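Local atomic coordinates of 4-hydroxybutyrate CoA-transferase (Porphyromonas gingivalis, PDB entry 3EH7), a protein that probably transfers coenzyme A between carboxylic acids, with 4-hydroxybutyrate and acetate as likely substrates. Residues 14-18 against 19-23; 107-110 against 111-115; 249-253 against 254-258. All blocks are in the same frame, centred on the assembly; numbering follows the deposited sequence. Where two conformers were deposited one is given.

Contact 1 (14-18 against 19-23); sequences RIVSA and EEAVK
Val16 and Glu20 meet at about a right angle, the short branched side chain of the valine standing across the start of the glutamate's. The touch is made by the aliphatic part of Glu20: its CG lies 3.5 Å from Val16 CB and 3.8 Å from Val16 CG1. Glu20 CG is set anti to its own backbone N (chi1 174°), and a bend at the next bond then turns the carboxylate off the valine. There Glu20 OE1 forms a salt bridge with Lys23 NZ, its hydrogen bond weak, and OE2 is bonded to His24 NE2, one turn further along. The other valine methyl, CG2, rests on Ala21, with Val16 CG2 to Ala21 CB at 3.7 Å.

The next residue, Ser17, is the N-cap of helix 18-22. Its hydroxyl accepts from the backbone of Glu20, Ser17 OG to Glu20 N being 3.0 Å with a nearly straight N-H (168°). Val16 just before the cap and Ala21 in the first turn thus occupy the two positions of a hydrophobic staple, here a small one. The cap is where the chain leaves the short strand 15-16, outermost within this chain in the six-stranded parallel sheet, and starts a helix.

Behind it the main-chain bonds take over: Ala21 N to Ser17 O at 2.9 Å and Val22 N to Ala18 O at 3.1 Å. Val22 also drapes its CG1 beside that second acceptor, 3.4 Å from Ala18 O. The apolar side chains face the fold: Ala18 touches Ala46, and Val22 touches Cys43 and Ala46, of helix 41-49, while Ala18 and Ala21 press on Val181 of strand 179-183.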
loop_
_atom_site.group_PDB
_atom_site.type_symbol
_atom_site.label_atom_id
_atom_site.label_comp_id
_atom_site.label_asym_id
_atom_site.label_seq_id
_atom_site.Cartn_x
_atom_site.Cartn_y
_atom_site.Cartn_z
ATOM N N ARG A 14 2.665 9.777 44.380
ATOM C CA ARG A 14 2.778 8.758 43.318
ATOM C C ARG A 14 4.219 8.449 42.886
ATOM O O ARG A 14 4.427 7.619 42.018
ATOM C CB ARG A 14 1.994 9.204 42.082
ATOM C CG ARG A 14 0.488 9.047 42.204
ATOM C CD ARG A 14 -0.203 9.608 40.974
ATOM N NE ARG A 14 -0.217 11.075 40.998
ATOM C CZ ARG A 14 -0.094 11.864 39.930
ATOM N NH1 ARG A 14 0.069 11.335 38.712
ATOM N NH2 ARG A 14 -0.116 13.195 40.086
ATOM N N ILE A 15 5.190 9.125 43.501
ATOM C CA ILE A 15 6.603 8.968 43.156
ATOM C C ILE A 15 7.127 7.729 43.880
ATOM O O ILE A 15 6.970 7.583 45.083
ATOM C CB ILE A 15 7.432 10.255 43.470
ATOM C CG1 ILE A 15 7.069 11.358 42.476
ATOM C CG2 ILE A 15 8.930 9.991 43.389
ATOM C CD1 ILE A 15 7.778 12.675 42.716
ATOM N N VAL A 16 7.715 6.809 43.128
ATOM C CA VAL A 16 8.197 5.548 43.707
ATOM C C VAL A 16 9.508 5.192 43.030
ATOM O O VAL A 16 9.895 5.815 42.051
ATOM C CB VAL A 16 7.192 4.369 43.500
ATOM C CG1 VAL A 16 5.812 4.704 44.059
ATOM C CG2 VAL A 16 7.112 3.997 42.050
ATOM N N SER A 17 10.184 4.187 43.564
ATOM C CA SER A 17 11.392 3.703 42.935
ATOM C C SER A 17 10.987 2.902 41.700
ATOM O O SER A 17 9.838 2.436 41.619
ATOM C CB SER A 17 12.170 2.824 43.896
ATOM O OG SER A 17 11.577 1.543 43.968
ATOM N N ALA A 18 11.935 2.750 40.768
ATOM C CA ALA A 18 11.764 1.926 39.560
ATOM C C ALA A 18 11.301 0.507 39.896
ATOM O O ALA A 18 10.437 -0.051 39.217
ATOM C CB ALA A 18 13.080 1.862 38.756
ATOM N N GLU A 19 11.898 -0.061 40.940
ATOM C CA GLU A 19 11.580 -1.410 41.401
ATOM C C GLU A 19 10.134 -1.514 41.923
ATOM O O GLU A 19 9.424 -2.474 41.621
ATOM C CB GLU A 19 12.582 -1.820 42.496
ATOM C CG GLU A 19 12.142 -3.004 43.359
ATOM C CD GLU A 19 13.284 -3.646 44.160
ATOM O OE1 GLU A 19 13.210 -3.615 45.403
ATOM O OE2 GLU A 19 14.245 -4.191 43.550
ATOM N N GLU A 20 9.730 -0.537 42.737
ATOM C CA GLU A 20 8.359 -0.438 43.238
ATOM C C GLU A 20 7.349 -0.299 42.069
ATOM O O GLU A 20 6.323 -0.979 42.051
ATOM C CB GLU A 20 8.257 0.754 44.184
ATOM C CG GLU A 20 6.860 1.104 44.710
ATOM C CD GLU A 20 6.155 -0.051 45.414
ATOM O OE1 GLU A 20 6.858 -0.931 45.987
ATOM O OE2 GLU A 20 4.893 -0.058 45.390
ATOM N N ALA A 21 7.658 0.556 41.101
ATOM C CA ALA A 21 6.769 0.778 39.947
ATOM C C ALA A 21 6.531 -0.503 39.143
ATOM O O ALA A 21 5.383 -0.896 38.964
ATOM C CB ALA A 21 7.296 1.927 39.020
ATOM N N VAL A 22 7.594 -1.172 38.689
ATOM C CA VAL A 22 7.431 -2.313 37.772
ATOM C C VAL A 22 6.813 -3.534 38.468
ATOM O O VAL A 22 6.286 -4.442 37.807
ATOM C CB VAL A 22 8.771 -2.731 37.055
ATOM C CG1 VAL A 22 9.382 -1.549 36.326
ATOM C CG2 VAL A 22 9.785 -3.371 38.040
ATOM N N LYS A 23 6.893 -3.544 39.795
ATOM C CA LYS A 23 6.274 -4.563 40.657
ATOM C C LYS A 23 4.785 -4.798 40.328
ATOM O O LYS A 23 4.275 -5.907 40.509
ATOM C CB LYS A 23 6.409 -4.119 42.118
ATOM C CG LYS A 23 6.214 -5.186 43.157
ATOM C CD LYS A 23 6.302 -4.597 44.575
ATOM C CE LYS A 23 5.142 -3.624 44.876
ATOM N NZ LYS A 23 4.871 -3.470 46.351
#

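Contact 2 (107-110 against 111-115); sequences YEVP and SMIRK
Met112 N, Ile113 N and Arg114 N reach back four residues to Glu108 O, Val109 O and Pro110 O at 3.2, 2.8 and 2.8 Å, the i to i+4 bonds of alpha-helix 109-114. Ser111 folds its hydroxyl back onto the same carbonyl that Met112 uses: OG lies between its own backbone N and carbonyl carbon (chi1 59°), from where it donates to Glu108 O at 3.0 Å, tilted from the carbonyl plane. One residue earlier a water stands in for the helical bond, donating to Tyr107 O and accepting from Ser111 N at 2.8 Å. On the buried side Val109 CG1 packs 3.8 Å from Ile113 CD1, the two side chains crossing obliquely. Arg114 bends at chi3 (-69°) and curls over the proline, its guanidinium lying with one face above Pro110 O, 3.8 Å from the plane to the oxygen.

The charged ends work outward: Arg114 pairs with Asp296, and Glu108 with Lys402 of the second subunit, so this segment is tied both to helix 295-298 and to the second subunit. Two donors would probably polarise Glu108 O, and the guanidinium may add to the pull on Pro110 O, tempered by its pairing with Asp296.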
loop_
_atom_site.group_PDB
_atom_site.type_symbol
_atom_site.label_atom_id
_atom_site.label_comp_id
_atom_site.label_asym_id
_atom_site.label_seq_id
_atom_site.Cartn_x
_atom_site.Cartn_y
_atom_site.Cartn_z
ATOM N N TYR A 107 2.075 3.641 10.946
ATOM C CA TYR A 107 1.010 4.643 11.136
ATOM C C TYR A 107 -0.321 4.097 11.671
ATOM O O TYR A 107 -1.112 4.850 12.212
ATOM C CB TYR A 107 0.781 5.482 9.862
ATOM C CG TYR A 107 -0.167 4.850 8.886
ATOM C CD1 TYR A 107 0.289 3.937 7.961
ATOM C CD2 TYR A 107 -1.549 5.128 8.922
ATOM C CE1 TYR A 107 -0.566 3.339 7.054
ATOM C CE2 TYR A 107 -2.413 4.518 8.022
ATOM C CZ TYR A 107 -1.900 3.622 7.092
ATOM O OH TYR A 107 -2.693 2.988 6.174
ATOM N N GLU A 108 -0.557 2.793 11.514
ATOM C CA GLU A 108 -1.769 2.134 11.955
ATOM C C GLU A 108 -1.732 1.649 13.404
ATOM O O GLU A 108 -2.770 1.292 13.970
ATOM C CB GLU A 108 -2.081 0.929 11.052
ATOM C CG GLU A 108 -3.154 1.175 10.016
ATOM C CD GLU A 108 -3.588 -0.110 9.316
ATOM O OE1 GLU A 108 -2.767 -0.729 8.612
ATOM O OE2 GLU A 108 -4.762 -0.520 9.497
ATOM N N VAL A 109 -0.547 1.616 13.998
ATOM C CA VAL A 109 -0.404 1.116 15.360
ATOM C C VAL A 109 -1.276 1.840 16.397
ATOM O O VAL A 109 -1.956 1.184 17.195
ATOM C CB VAL A 109 1.081 1.119 15.772
ATOM C CG1 VAL A 109 1.239 0.866 17.250
ATOM C CG2 VAL A 109 1.831 0.074 14.918
ATOM N N PRO A 110 -1.287 3.186 16.399
ATOM C CA PRO A 110 -2.100 3.872 17.437
ATOM C C PRO A 110 -3.588 3.519 17.402
ATOM O O PRO A 110 -4.183 3.256 18.452
ATOM C CB PRO A 110 -1.874 5.353 17.150
ATOM C CG PRO A 110 -0.492 5.370 16.435
ATOM C CD PRO A 110 -0.490 4.139 15.603
ATOM N N SER A 111 -4.200 3.466 16.218
ATOM C CA SER A 111 -5.627 3.083 16.169
ATOM C C SER A 111 -5.838 1.630 16.598
ATOM O O SER A 111 -6.829 1.301 17.258
ATOM C CB SER A 111 -6.229 3.334 14.795
ATOM O OG SER A 111 -5.513 2.599 13.821
HETATM N N MSE A 112 -4.897 0.759 16.253
HETATM C CA MSE A 112 -4.948 -0.633 16.670
HETATM C C MSE A 112 -4.838 -0.736 18.196
HETATM O O MSE A 112 -5.452 -1.616 18.826
HETATM C CB MSE A 112 -3.836 -1.420 15.981
HETATM C CG MSE A 112 -3.767 -2.854 16.401
HETATM SE SE MSE A 112 -2.479 -3.915 15.431
HETATM C CE MSE A 112 -3.395 -3.964 13.661
ATOM N N ILE A 113 -4.060 0.168 18.788
ATOM C CA ILE A 113 -3.948 0.222 20.228
ATOM C C ILE A 113 -5.267 0.735 20.807
ATOM O O ILE A 113 -5.803 0.137 21.724
ATOM C CB ILE A 113 -2.756 1.127 20.712
ATOM C CG1 ILE A 113 -1.426 0.445 20.411
ATOM C CG2 ILE A 113 -2.878 1.429 22.237
ATOM C CD1 ILE A 113 -0.207 1.302 20.729
ATOM N N ARG A 114 -5.797 1.823 20.254
ATOM C CA ARG A 114 -7.042 2.407 20.767
ATOM C C ARG A 114 -8.240 1.495 20.600
ATOM O O ARG A 114 -9.153 1.554 21.411
ATOM C CB ARG A 114 -7.371 3.748 20.114
ATOM C CG ARG A 114 -6.600 4.903 20.689
ATOM C CD ARG A 114 -7.111 6.210 20.135
ATOM N NE ARG A 114 -6.795 6.345 18.719
ATOM C CZ ARG A 114 -5.637 6.816 18.229
ATOM N NH1 ARG A 114 -4.631 7.199 19.030
ATOM N NH2 ARG A 114 -5.480 6.912 16.923
ATOM N N LYS A 115 -8.244 0.671 19.558
ATOM C CA LYS A 115 -9.322 -0.287 19.348
ATOM C C LYS A 115 -9.112 -1.629 20.061
ATOM O O LYS A 115 -9.817 -2.601 19.775
ATOM C CB LYS A 115 -9.494 -0.537 17.867
ATOM C CG LYS A 115 -10.017 0.657 17.128
ATOM C CD LYS A 115 -9.845 0.441 15.619
ATOM C CE LYS A 115 -10.335 1.656 14.828
ATOM N NZ LYS A 115 -11.815 1.792 14.977
HETATM O O HOH W 1 -3.491 4.635 13.773
#

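Contact 3 (249-253 against 254-258); sequences VELVR and SGVIT
Leu251 O is gripped by two successive backbone amides from beyond the helix end: Ile257 N at 3.2 Å, nearly straight (175°) though coming from above the carbonyl plane, and Val256 N through a weaker, more bent bond. The Val256 bond and that of Gly255 N to Val252 O, at 2.9 Å, are the pair that defines a Schellman motif, the classic C-terminal cap, here closing helix 246-253; the Ile257 bond is an addition to it. Gly255 has a positive phi of 87°, where a side chain would jam against the preceding carbonyl oxygen.

The apolar half of the motif is also present. Leu251 CD2 reaches the branch point of Val256, 3.7 Å from its CB. Nearer its backbone, Leu251 CB meets Ile257 CD1 at 3.6 Å, and these two side chains cross at about a right angle. Ile257 turns its second branch to the neighbouring helical residue, CG2 to Val252 CG2 at 3.9 Å. Leu231 and Leu237 extend this buried cluster.

Ser254 ties up the last turn: its N and its OG both donate to Glu250 O, the hydroxyl held back over the helix by a chi1 of 60°. The helix belongs to a beta-alpha-beta crossover between strands 238-240 and 269-271 and lies against Phe283 of helix 278-284. One water donates to both Val252 O, at 2.6 Å, and Ile257 O, at 2.7 Å.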
loop_
_atom_site.group_PDB
_atom_site.type_symbol
_atom_site.label_atom_id
_atom_site.label_comp_id
_atom_site.label_asym_id
_atom_site.label_seq_id
_atom_site.Cartn_x
_atom_site.Cartn_y
_atom_site.Cartn_z
ATOM N N VAL A 249 20.147 18.281 11.613
ATOM C CA VAL A 249 20.370 19.483 12.430
ATOM C C VAL A 249 21.530 20.314 11.890
ATOM O O VAL A 249 21.509 21.549 11.955
ATOM C CB VAL A 249 20.637 19.135 13.901
ATOM C CG1 VAL A 249 21.090 20.386 14.678
ATOM C CG2 VAL A 249 19.417 18.492 14.559
ATOM N N GLU A 250 22.549 19.640 11.364
ATOM C CA GLU A 250 23.715 20.337 10.780
ATOM C C GLU A 250 23.273 21.167 9.585
ATOM O O GLU A 250 23.720 22.292 9.411
ATOM C CB GLU A 250 24.816 19.347 10.364
ATOM C CG GLU A 250 26.003 20.021 9.676
ATOM C CD GLU A 250 27.020 19.029 9.098
ATOM O OE1 GLU A 250 26.757 17.794 9.061
ATOM O OE2 GLU A 250 28.084 19.504 8.664
ATOM N N LEU A 251 22.366 20.629 8.771
ATOM C CA LEU A 251 21.859 21.403 7.640
ATOM C C LEU A 251 20.877 22.486 8.061
ATOM O O LEU A 251 20.684 23.452 7.328
ATOM C CB LEU A 251 21.249 20.503 6.569
ATOM C CG LEU A 251 22.216 19.796 5.622
ATOM C CD1 LEU A 251 21.462 18.766 4.816
ATOM C CD2 LEU A 251 22.892 20.763 4.701
ATOM N N VAL A 252 20.246 22.355 9.224
ATOM C CA VAL A 252 19.439 23.456 9.721
ATOM C C VAL A 252 20.376 24.584 10.130
ATOM O O VAL A 252 20.208 25.721 9.706
ATOM C CB VAL A 252 18.571 23.081 10.923
ATOM C CG1 VAL A 252 17.956 24.366 11.541
ATOM C CG2 VAL A 252 17.478 22.059 10.513
ATOM N N ARG A 253 21.390 24.249 10.923
ATOM C CA ARG A 253 22.305 25.257 11.443
ATOM C C ARG A 253 23.008 25.971 10.308
ATOM O O ARG A 253 23.301 27.147 10.410
ATOM C CB ARG A 253 23.311 24.628 12.405
ATOM C CG ARG A 253 22.683 24.260 13.723
ATOM C CD ARG A 253 23.646 23.503 14.598
ATOM N NE ARG A 253 23.177 23.400 15.979
ATOM C CZ ARG A 253 23.499 22.413 16.822
ATOM N NH1 ARG A 253 23.035 22.420 18.061
ATOM N NH2 ARG A 253 24.286 21.409 16.440
ATOM N N SER A 254 23.236 25.280 9.197
ATOM C CA SER A 254 23.882 25.922 8.062
ATOM C C SER A 254 22.941 26.633 7.084
ATOM O O SER A 254 23.398 27.135 6.053
ATOM C CB SER A 254 24.692 24.890 7.293
ATOM O OG SER A 254 23.842 23.873 6.843
ATOM N N GLY A 255 21.643 26.661 7.363
ATOM C CA GLY A 255 20.712 27.417 6.526
ATOM C C GLY A 255 20.130 26.714 5.308
ATOM O O GLY A 255 19.394 27.320 4.555
ATOM N N VAL A 256 20.442 25.445 5.093
ATOM C CA VAL A 256 19.877 24.728 3.946
ATOM C C VAL A 256 18.422 24.282 4.232
ATOM O O VAL A 256 17.541 24.457 3.400
ATOM C CB VAL A 256 20.785 23.556 3.507
ATOM C CG1 VAL A 256 20.107 22.685 2.436
ATOM C CG2 VAL A 256 22.127 24.107 2.995
ATOM N N ILE A 257 18.196 23.710 5.411
ATOM C CA ILE A 257 16.877 23.210 5.778
ATOM C C ILE A 257 16.181 24.299 6.558
ATOM O O ILE A 257 16.541 24.532 7.703
ATOM C CB ILE A 257 16.941 21.941 6.644
ATOM C CG1 ILE A 257 17.492 20.771 5.808
ATOM C CG2 ILE A 257 15.511 21.577 7.172
ATOM C CD1 ILE A 257 17.781 19.470 6.621
ATOM N N THR A 258 15.266 25.005 5.902
ATOM C CA THR A 258 14.526 26.121 6.491
ATOM C C THR A 258 13.042 25.804 6.749
ATOM O O THR A 258 12.362 26.491 7.512
ATOM C CB THR A 258 14.565 27.346 5.554
ATOM O OG1 THR A 258 13.910 27.011 4.328
ATOM C CG2 THR A 258 16.016 27.804 5.270
HETATM O O HOH W 2 17.851 26.594 8.883
#

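Overall arrangement
All three contacts are local turns of continuous chain, so none closes a long loop, and they follow in series without nesting or crossing. Contact 1 starts a helix beside the outermost strand, within this chain, of the six-stranded parallel sheet. Contact 2, its centre about 28 Å away, lies in the same N-terminal part of the protein; its helix precedes strand 122-127 of that sheet and faces helix 295-298 and the second subunit. Contact 3 ends helix 246-253, which connects strands 238-240 and 269-271 of the nine-stranded mixed sheet, about 34 Å between centres from contact 2 and on the other side of the chain's centre. Contacts 1 and 3 are about 42 Å apart, centre to centre.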